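Local coordinates for GTP cyclohydrolase 1 type 2 homolog (PDB 1NMO), which carries a dinuclear metal site within a toroidal hexamer and may take part in degrading radiation-damaged nucleotides, at residues 9-14 / 94-99; 114-119 / 144-149; 150-155 / 215-220. All blocks are in the same frame, centred on the assembly; numbering follows the deposited sequence.

Interaction 1 of 3, residues 9-14 / 94-99; sequences LINEKL and YGWHLP
Ile-10 lies over one face of the Trp-96 indole, its CG2 methyl 3.6 Å from the centroid of the six-membered ring and only 5° off the ring normal, a CH-pi contact. CG2 stands anti to the backbone N of Ile-10, while CG1 takes the place beside that nitrogen and reaches the far rim of the benzo ring, 3.7 Å from Trp-96 CH2. One turn on, Leu-14 presents CD1 to the pyrrole end, 3.7 Å from Trp-96 CG, and its CB meets Pro-99 CB at 4.0 Å. The polar edge begins at the indole nitrogen: Trp-96 NE1 donates to Asn-11 OD1 over 2.8 Å with an N-H...O angle of 154°. The acceptor lies in the ring plane, but the amide is turned 89° against it. A water bridges the backbones, donating to Leu-14 O and Pro-99 O. Trp-96 O is hydrogen-bonded to ND1 of the iron ligand His-63, which makes Trp-96 a second-shell residue. The contact thus joins the end of helix 3-13 to the link after strand 92-95 and the start of helix 98-102, with helix 221-233 touching Ile-10 through Leu-226 and Leu-230, and strand 59-62 meeting the indole through Ile-61.

Interaction 2 of 3, residues 114-119 / 144-149; sequences ALLGIT and SWIEAR
Leu-116 and Ile-146 mark the nearest backbone approach, 6.8 Å between their CA atoms, where the last turn of helix 108-116 comes up against helix 139-150; Gly-117, with positive phi, ends the former in a Schellman motif. The carbonyl oxygens of Leu-115 and Leu-116 receive side-chain donors from the second helix. Trp-145 NE1 donates to Leu-116 O at 3.1 Å, and an N-H...O angle of 163° makes the bond nearly straight at the hydrogen. The oxygen lies close to the indole plane, yet the nitrogen stands above the carbonyl plane, so the approach does not follow a lone pair. One turn later, Arg-149 NE makes a weak bond to Leu-115 O, 3.2 Å long and bent to 124°. Arg-149 CG, anti to its carbonyl carbon, lies over the face of the Trp-145 indole; bends at chi2 and chi3 then bring the guanidinium back to helix 108-116. There Leu-115 CD1 rests over one guanidinium face, offset toward the rim and 3.5 Å from Arg-149 NH2. On the inner side, Leu-116 CD2 packs 3.8 Å from Arg-149 CB and 4.3 Å from Ile-146 CG1. Leu-116 and Ile-146 both also touch Ile-191 of strand 189-192, which places the apolar side of the contact against the mixed six-stranded sheet. Such a helix pair, with inner side chains of both members resting on a sheet strand, is found in alpha/beta domains; here side-chain N-H groups also meet the carbonyls of a Schellman-capped helix end.

Interaction 3 of 3, residues 150-155 / 215-220; sequences LGRKPL and HHATER. With FE (Fe (III) ion), chain G; FE (Fe (III) ion), chain H.
Arg-220 reaches across to Leu-150 O; it directly follows Glu-219 in the chain, a ligand of the dinuclear iron site of this NIF3-family protein, two of whose ligands, His-215 and Glu-219, lie in segment 215-220. Its NH2 donates at 2.9 Å to Leu-150 O with an N-H...O angle of 175°, in the carbonyl plane and on a lone pair. The guanidinium also grips Ala-217 O side-on, NE at 3.1 Å and NH2 at 2.9 Å. Thus NH2 serves two carbonyls, one in each segment, and the three bonds fix the rotation of the group. A bend at chi3 (-70°) turns the arginine chain back to the preceding turn, 215-218.

The close apolar part lies beside this bridge: Leu-150 CD1 meets Thr-218 CG2 at 3.7 Å, and Leu-112 and Leu-115 of helix 108-116 also touch Leu-150. Thr-218 OG1 is hydrogen-bonded to Gly-214 O and Gly-173 N, while CG2 faces the leucine. Toward the more exposed side the contact thins to the extended chain of Arg-152, whose CD passes 3.6 Å from Ala-217 CB; its NH2 goes on to Pro-246 O. Gly-151, at the turn between Leu-150 and Arg-152, is solvent-exposed.

The metal ligands leave the helical turn on its far side from Leu-150. His-64 joins His-215 at one iron, while His-63 and Asp-101 share the other with Glu-219 and a water. The Glu-219 carboxylate bridges the pair: OE1 binds one iron and OE2 the other, each at 2.3 Å.

In the fold
Along the chain the three contacts follow in series, each closing before the next opens. Interaction 1 belongs to the five-stranded sheet and its helices; interactions 2 and 3 belong to the six-stranded one, on the opposite side of the chain's centre. Centres of 1 and 2 are 26 Å apart, those of 2 and 3 only 11 Å. Helix 139-150 runs from interaction 2 into interaction 3, and a probable hydrogen bond links Glu-147 O to Arg-152 N at 3.3 Å. Interactions 1 and 3 do not touch, with nearest atoms about 6 Å apart, but the irons lie between segments 94-99 and 215-220: Asp-101 follows the former on helix 98-102, whereas the latter supplies His-215 and Glu-219, so both sheet regions contribute ligands.

Interaction 1 of 3, residues 9-14 / 94-99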
loop_
_atom_site.group_PDB
_atom_site.type_symbol
_atom_site.label_atom_id
_atom_site.label_comp_id
_atom_site.label_asym_id
_atom_site.label_seq_id
_atom_site.Cartn_x
_atom_site.Cartn_y
_atom_site.Cartn_z
ATOM N N LEU A 9 47.111 -20.226 -2.698
ATOM C CA LEU A 9 47.015 -19.767 -1.307
ATOM C C LEU A 9 45.661 -20.126 -0.625
ATOM O O LEU A 9 45.607 -20.618 0.519
ATOM C CB LEU A 9 47.241 -18.258 -1.280
ATOM C CG LEU A 9 47.074 -17.734 0.142
ATOM C CD1 LEU A 9 48.234 -18.271 1.074
ATOM C CD2 LEU A 9 47.109 -16.276 0.111
ATOM N N ILE A 10 44.563 -19.849 -1.319
ATOM C CA ILE A 10 43.230 -20.098 -0.765
ATOM C C ILE A 10 43.028 -21.572 -0.763
ATOM O O ILE A 10 42.546 -22.144 0.198
ATOM C CB ILE A 10 42.060 -19.461 -1.615
ATOM C CG1 ILE A 10 42.346 -18.013 -1.917
ATOM C CG2 ILE A 10 40.766 -19.513 -0.837
ATOM C CD1 ILE A 10 42.966 -17.472 -0.804
ATOM N N ASN A 11 43.425 -22.200 -1.859
ATOM C CA ASN A 11 43.294 -23.624 -1.969
ATOM C C ASN A 11 43.894 -24.317 -0.768
ATOM O O ASN A 11 43.218 -25.165 -0.127
ATOM C CB ASN A 11 43.984 -24.037 -3.206
ATOM C CG ASN A 11 43.030 -24.257 -4.345
ATOM O OD1 ASN A 11 41.797 -24.090 -4.225
ATOM N ND2 ASN A 11 43.592 -24.662 -5.478
ATOM N N GLU A 12 45.149 -24.010 -0.425
ATOM C CA GLU A 12 45.719 -24.679 0.763
ATOM C C GLU A 12 45.037 -24.301 2.074
ATOM O O GLU A 12 44.868 -25.161 2.935
ATOM C CB GLU A 12 47.246 -24.464 0.866
ATOM C CG GLU A 12 47.992 -25.493 -0.067
ATOM C CD GLU A 12 49.379 -24.992 -0.517
ATOM O OE1 GLU A 12 49.919 -24.050 0.153
ATOM O OE2 GLU A 12 49.939 -25.552 -1.520
ATOM N N LYS A 13 44.609 -23.048 2.209
ATOM C CA LYS A 13 43.934 -22.615 3.445
ATOM C C LYS A 13 42.588 -23.315 3.618
ATOM O O LYS A 13 42.234 -23.809 4.695
ATOM C CB LYS A 13 43.769 -21.098 3.430
ATOM C CG LYS A 13 43.009 -20.463 4.657
ATOM C CD LYS A 13 43.620 -20.788 6.041
ATOM C CE LYS A 13 42.976 -19.977 7.179
ATOM N NZ LYS A 13 43.652 -20.157 8.611
ATOM N N LEU A 14 41.834 -23.423 2.549
ATOM C CA LEU A 14 40.548 -24.077 2.669
ATOM C C LEU A 14 40.651 -25.563 2.545
ATOM O O LEU A 14 39.634 -26.244 2.584
ATOM C CB LEU A 14 39.601 -23.538 1.598
ATOM C CG LEU A 14 39.302 -22.044 1.623
ATOM C CD1 LEU A 14 38.120 -21.748 0.714
ATOM C CD2 LEU A 14 38.979 -21.580 3.021
ATOM N N TYR A 94 37.524 -16.480 -9.456
ATOM C CA TYR A 94 37.824 -17.673 -8.651
ATOM C C TYR A 94 36.510 -17.872 -7.926
ATOM O O TYR A 94 35.785 -16.871 -7.689
ATOM C CB TYR A 94 38.862 -17.408 -7.542
ATOM C CG TYR A 94 40.246 -16.876 -7.959
ATOM C CD1 TYR A 94 40.400 -15.592 -8.396
ATOM C CD2 TYR A 94 41.387 -17.686 -7.872
ATOM C CE1 TYR A 94 41.670 -15.077 -8.736
ATOM C CE2 TYR A 94 42.668 -17.199 -8.223
ATOM C CZ TYR A 94 42.797 -15.893 -8.638
ATOM O OH TYR A 94 44.072 -15.386 -8.896
ATOM N N GLY A 95 36.202 -19.137 -7.592
ATOM C CA GLY A 95 35.035 -19.526 -6.800
ATOM C C GLY A 95 35.447 -20.726 -5.896
ATOM O O GLY A 95 36.279 -21.556 -6.319
ATOM N N TRP A 96 34.964 -20.798 -4.642
ATOM C CA TRP A 96 35.168 -21.938 -3.759
ATOM C C TRP A 96 33.782 -22.298 -3.213
ATOM O O TRP A 96 33.175 -21.527 -2.466
ATOM C CB TRP A 96 36.099 -21.621 -2.597
ATOM C CG TRP A 96 37.522 -21.778 -2.983
ATOM C CD1 TRP A 96 38.245 -22.928 -2.964
ATOM C CD2 TRP A 96 38.375 -20.781 -3.584
ATOM N NE1 TRP A 96 39.478 -22.728 -3.514
ATOM C CE2 TRP A 96 39.592 -21.419 -3.904
ATOM C CE3 TRP A 96 38.223 -19.400 -3.877
ATOM C CZ2 TRP A 96 40.646 -20.752 -4.507
ATOM C CZ3 TRP A 96 39.253 -18.727 -4.473
ATOM C CH2 TRP A 96 40.472 -19.410 -4.792
ATOM N N HIS A 97 33.268 -23.471 -3.575
ATOM C CA HIS A 97 31.953 -23.912 -3.125
ATOM C C HIS A 97 32.059 -24.698 -1.787
ATOM O O HIS A 97 32.306 -24.071 -0.755
ATOM C CB HIS A 97 31.287 -24.735 -4.241
ATOM C CG HIS A 97 29.848 -25.071 -3.995
ATOM N ND1 HIS A 97 29.368 -26.369 -4.063
ATOM C CD2 HIS A 97 28.792 -24.298 -3.627
ATOM C CE1 HIS A 97 28.083 -26.383 -3.736
ATOM N NE2 HIS A 97 27.706 -25.143 -3.469
ATOM N N LEU A 98 31.971 -26.035 -1.752
ATOM C CA LEU A 98 31.951 -26.691 -0.424
ATOM C C LEU A 98 33.070 -26.319 0.536
ATOM O O LEU A 98 32.841 -26.116 1.780
ATOM C CB LEU A 98 31.812 -28.224 -0.571
ATOM C CG LEU A 98 30.498 -28.541 -1.355
ATOM C CD1 LEU A 98 30.311 -30.058 -1.554
ATOM C CD2 LEU A 98 29.287 -28.001 -0.628
ATOM N N PRO A 99 34.294 -26.169 0.018
ATOM C CA PRO A 99 35.336 -25.808 0.992
ATOM C C PRO A 99 34.981 -24.540 1.747
ATOM O O PRO A 99 35.313 -24.377 2.958
ATOM C CB PRO A 99 36.598 -25.661 0.128
ATOM C CG PRO A 99 36.331 -26.669 -1.010
ATOM C CD PRO A 99 34.859 -26.350 -1.324
HETATM O O HOH W 1 37.259 -26.194 4.042
#

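Interaction 2 of 3, residues 114-119 / 144-149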
loop_
_atom_site.group_PDB
_atom_site.type_symbol
_atom_site.label_atom_id
_atom_site.label_comp_id
_atom_site.label_asym_id
_atom_site.label_seq_id
_atom_site.Cartn_x
_atom_site.Cartn_y
_atom_site.Cartn_z
ATOM N N ALA A 114 28.744 -18.230 14.690
ATOM C CA ALA A 114 29.277 -17.071 15.448
ATOM C C ALA A 114 28.260 -15.968 15.409
ATOM O O ALA A 114 27.928 -15.350 16.442
ATOM C CB ALA A 114 30.599 -16.580 14.815
ATOM N N LEU A 115 27.753 -15.690 14.205
ATOM C CA LEU A 115 26.762 -14.614 14.113
ATOM C C LEU A 115 25.518 -14.843 15.003
ATOM O O LEU A 115 24.911 -13.880 15.476
ATOM C CB LEU A 115 26.308 -14.463 12.667
ATOM C CG LEU A 115 25.418 -13.239 12.460
ATOM C CD1 LEU A 115 26.079 -11.987 13.002
ATOM C CD2 LEU A 115 25.192 -13.035 10.950
ATOM N N LEU A 116 25.096 -16.100 15.184
ATOM C CA LEU A 116 23.890 -16.345 15.944
ATOM C C LEU A 116 24.193 -16.738 17.338
ATOM O O LEU A 116 23.294 -17.073 18.117
ATOM C CB LEU A 116 23.023 -17.393 15.298
ATOM C CG LEU A 116 22.693 -17.130 13.823
ATOM C CD1 LEU A 116 22.065 -18.377 13.299
ATOM C CD2 LEU A 116 21.767 -15.963 13.664
ATOM N N GLY A 117 25.461 -16.685 17.697
ATOM C CA GLY A 117 25.782 -16.993 19.086
ATOM C C GLY A 117 25.601 -18.429 19.440
ATOM O O GLY A 117 25.086 -18.759 20.491
ATOM N N ILE A 118 26.034 -19.313 18.572
ATOM C CA ILE A 118 25.912 -20.741 18.858
ATOM C C ILE A 118 27.281 -21.347 19.047
ATOM O O ILE A 118 28.194 -21.178 18.246
ATOM C CB ILE A 118 25.248 -21.508 17.692
ATOM C CG1 ILE A 118 23.900 -20.819 17.320
ATOM C CG2 ILE A 118 25.046 -23.039 18.080
ATOM C CD1 ILE A 118 23.113 -21.608 16.174
ATOM N N THR A 119 27.433 -22.095 20.114
ATOM C CA THR A 119 28.713 -22.752 20.383
ATOM C C THR A 119 28.737 -24.050 19.588
ATOM O O THR A 119 27.932 -24.938 19.825
ATOM C CB THR A 119 28.815 -23.092 21.925
ATOM O OG1 THR A 119 28.520 -21.899 22.689
ATOM C CG2 THR A 119 30.223 -23.603 22.270
ATOM N N SER A 144 12.938 -14.099 15.823
ATOM C CA SER A 144 13.243 -12.666 15.851
ATOM C C SER A 144 14.704 -12.374 15.898
ATOM O O SER A 144 15.153 -11.381 15.346
ATOM C CB SER A 144 12.624 -12.001 17.069
ATOM O OG SER A 144 11.300 -11.764 16.717
ATOM N N TRP A 145 15.446 -13.220 16.585
ATOM C CA TRP A 145 16.894 -13.062 16.715
ATOM C C TRP A 145 17.612 -13.249 15.348
ATOM O O TRP A 145 18.509 -12.462 14.911
ATOM C CB TRP A 145 17.350 -14.141 17.683
ATOM C CG TRP A 145 18.809 -14.300 17.770
ATOM C CD1 TRP A 145 19.538 -15.407 17.482
ATOM C CD2 TRP A 145 19.703 -13.346 18.318
ATOM N NE1 TRP A 145 20.878 -15.213 17.841
ATOM C CE2 TRP A 145 20.990 -13.948 18.353
ATOM C CE3 TRP A 145 19.538 -12.035 18.799
ATOM C CZ2 TRP A 145 22.101 -13.278 18.835
ATOM C CZ3 TRP A 145 20.655 -11.366 19.290
ATOM C CH2 TRP A 145 21.929 -12.002 19.303
ATOM N N ILE A 146 17.252 -14.336 14.689
ATOM C CA ILE A 146 17.821 -14.659 13.382
ATOM C C ILE A 146 17.562 -13.456 12.441
ATOM O O ILE A 146 18.478 -12.992 11.706
ATOM C CB ILE A 146 17.173 -15.985 12.875
ATOM C CG1 ILE A 146 17.645 -17.123 13.799
ATOM C CG2 ILE A 146 17.540 -16.300 11.431
ATOM C CD1 ILE A 146 17.293 -18.581 13.367
ATOM N N GLU A 147 16.350 -12.909 12.510
ATOM C CA GLU A 147 15.994 -11.780 11.633
ATOM C C GLU A 147 16.772 -10.489 11.913
ATOM O O GLU A 147 17.100 -9.726 10.968
ATOM C CB GLU A 147 14.486 -11.512 11.698
ATOM C CG GLU A 147 14.048 -10.102 11.241
ATOM C CD GLU A 147 12.484 -9.955 11.227
ATOM O OE1 GLU A 147 11.765 -10.842 11.751
ATOM O OE2 GLU A 147 11.955 -8.956 10.711
ATOM N N ALA A 148 17.072 -10.223 13.187
ATOM C CA ALA A 148 17.831 -9.003 13.561
ATOM C C ALA A 148 19.299 -9.238 13.174
ATOM O O ALA A 148 19.983 -8.332 12.734
ATOM C CB ALA A 148 17.720 -8.779 15.067
ATOM N N ARG A 149 19.794 -10.464 13.356
ATOM C CA ARG A 149 21.187 -10.806 13.020
ATOM C C ARG A 149 21.472 -10.817 11.532
ATOM O O ARG A 149 22.511 -10.294 11.091
ATOM C CB ARG A 149 21.536 -12.194 13.604
ATOM C CG ARG A 149 21.497 -12.255 15.142
ATOM C CD ARG A 149 22.060 -10.965 15.762
ATOM N NE ARG A 149 23.476 -11.035 16.056
ATOM C CZ ARG A 149 24.374 -10.112 15.704
ATOM N NH1 ARG A 149 23.982 -9.018 15.011
ATOM N NH2 ARG A 149 25.678 -10.262 16.069
#

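Interaction 3 of 3, residues 150-155 / 215-220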
loop_
_atom_site.group_PDB
_atom_site.type_symbol
_atom_site.label_atom_id
_atom_site.label_comp_id
_atom_site.label_asym_id
_atom_site.label_seq_id
_atom_site.Cartn_x
_atom_site.Cartn_y
_atom_site.Cartn_z
ATOM N N LEU A 150 20.555 -11.407 10.748
ATOM C CA LEU A 150 20.714 -11.506 9.292
ATOM C C LEU A 150 20.038 -10.399 8.517
ATOM O O LEU A 150 20.296 -10.294 7.367
ATOM C CB LEU A 150 20.196 -12.868 8.758
ATOM C CG LEU A 150 20.739 -14.134 9.455
ATOM C CD1 LEU A 150 20.526 -15.314 8.548
ATOM C CD2 LEU A 150 22.220 -14.050 9.805
ATOM N N GLY A 151 19.158 -9.591 9.106
ATOM C CA GLY A 151 18.528 -8.506 8.339
ATOM C C GLY A 151 17.450 -9.003 7.381
ATOM O O GLY A 151 17.083 -8.336 6.342
ATOM N N ARG A 152 16.875 -10.140 7.749
ATOM C CA ARG A 152 15.859 -10.782 6.897
ATOM C C ARG A 152 14.963 -11.639 7.746
ATOM O O ARG A 152 15.450 -12.372 8.566
ATOM C CB ARG A 152 16.548 -11.705 5.835
ATOM C CG ARG A 152 15.553 -12.592 4.956
ATOM C CD ARG A 152 16.307 -13.456 3.954
ATOM N NE ARG A 152 15.465 -14.095 2.947
ATOM C CZ ARG A 152 14.861 -15.274 3.095
ATOM N NH1 ARG A 152 15.009 -15.949 4.217
ATOM N NH2 ARG A 152 14.106 -15.782 2.100
ATOM N N LYS A 153 13.645 -11.572 7.549
ATOM C CA LYS A 153 12.695 -12.405 8.347
ATOM C C LYS A 153 12.728 -13.873 7.929
ATOM O O LYS A 153 12.422 -14.220 6.780
ATOM C CB LYS A 153 11.256 -11.873 8.171
ATOM C CG LYS A 153 10.178 -12.552 9.085
ATOM C CD LYS A 153 8.787 -11.948 8.843
ATOM C CE LYS A 153 7.711 -12.481 9.798
ATOM N NZ LYS A 153 7.542 -13.985 9.590
ATOM N N PRO A 154 13.044 -14.783 8.850
ATOM C CA PRO A 154 13.037 -16.140 8.302
ATOM C C PRO A 154 11.662 -16.812 8.339
ATOM O O PRO A 154 10.731 -16.410 9.071
ATOM C CB PRO A 154 13.995 -16.863 9.252
ATOM C CG PRO A 154 13.414 -16.334 10.579
ATOM C CD PRO A 154 13.436 -14.809 10.283
ATOM N N LEU A 155 11.540 -17.883 7.564
ATOM C CA LEU A 155 10.312 -18.680 7.610
ATOM C C LEU A 155 10.529 -19.523 8.859
ATOM O O LEU A 155 11.551 -20.187 8.966
ATOM C CB LEU A 155 10.210 -19.640 6.417
ATOM C CG LEU A 155 9.294 -20.867 6.670
ATOM C CD1 LEU A 155 8.012 -20.332 7.283
ATOM C CD2 LEU A 155 8.911 -21.590 5.380
ATOM N N HIS A 215 18.801 -18.204 1.443
ATOM C CA HIS A 215 20.027 -18.764 0.871
ATOM C C HIS A 215 21.170 -17.763 0.849
ATOM O O HIS A 215 22.305 -18.003 1.379
ATOM C CB HIS A 215 19.816 -19.255 -0.554
ATOM C CG HIS A 215 20.942 -20.107 -1.034
ATOM N ND1 HIS A 215 20.757 -21.341 -1.633
ATOM C CD2 HIS A 215 22.271 -19.874 -1.064
ATOM C CE1 HIS A 215 21.924 -21.823 -2.034
ATOM N NE2 HIS A 215 22.860 -20.950 -1.694
ATOM N N HIS A 216 20.919 -16.667 0.144
ATOM C CA HIS A 216 21.921 -15.581 0.121
ATOM C C HIS A 216 22.235 -15.014 1.544
ATOM O O HIS A 216 23.420 -14.763 1.893
ATOM C CB HIS A 216 21.410 -14.432 -0.703
ATOM C CG HIS A 216 22.322 -13.255 -0.683
ATOM N ND1 HIS A 216 23.304 -13.052 -1.648
ATOM C CD2 HIS A 216 22.376 -12.191 0.158
ATOM C CE1 HIS A 216 23.918 -11.904 -1.399
ATOM N NE2 HIS A 216 23.374 -11.361 -0.314
ATOM N N ALA A 217 21.179 -14.783 2.332
ATOM C CA ALA A 217 21.288 -14.267 3.683
ATOM C C ALA A 217 22.262 -15.089 4.563
ATOM O O ALA A 217 23.055 -14.526 5.314
ATOM C CB ALA A 217 19.851 -14.221 4.318
ATOM N N THR A 218 22.268 -16.409 4.413
ATOM C CA THR A 218 23.136 -17.257 5.190
ATOM C C THR A 218 24.522 -17.562 4.613
ATOM O O THR A 218 25.384 -18.170 5.332
ATOM C CB THR A 218 22.417 -18.590 5.541
ATOM O OG1 THR A 218 22.086 -19.309 4.323
ATOM C CG2 THR A 218 21.071 -18.271 6.345
ATOM N N GLU A 219 24.795 -17.095 3.378
ATOM C CA GLU A 219 26.087 -17.381 2.761
ATOM C C GLU A 219 26.892 -16.134 2.399
ATOM O O GLU A 219 27.586 -16.042 1.342
ATOM C CB GLU A 219 25.915 -18.344 1.570
ATOM C CG GLU A 219 25.345 -19.661 2.118
ATOM C CD GLU A 219 25.484 -20.791 1.158
ATOM O OE1 GLU A 219 25.605 -20.489 -0.074
ATOM O OE2 GLU A 219 25.467 -21.963 1.618
ATOM N N ARG A 220 26.732 -15.144 3.279
ATOM C CA ARG A 220 27.540 -13.979 3.161
ATOM C C ARG A 220 28.685 -14.266 4.189
ATOM O O ARG A 220 29.830 -13.880 3.977
ATOM C CB ARG A 220 26.755 -12.766 3.593
ATOM C CG ARG A 220 25.747 -12.299 2.614
ATOM C CD ARG A 220 24.938 -11.208 3.301
ATOM N NE ARG A 220 24.085 -11.801 4.359
ATOM C CZ ARG A 220 23.172 -11.114 5.046
ATOM N NH1 ARG A 220 22.987 -9.817 4.812
ATOM N NH2 ARG A 220 22.429 -11.733 5.939
HETATM FE FE FE G . 24.932 -21.845 -1.800
HETATM FE FE FE H . 26.782 -23.303 0.314
HETATM O O HOH W 2 25.658 -25.105 1.374
#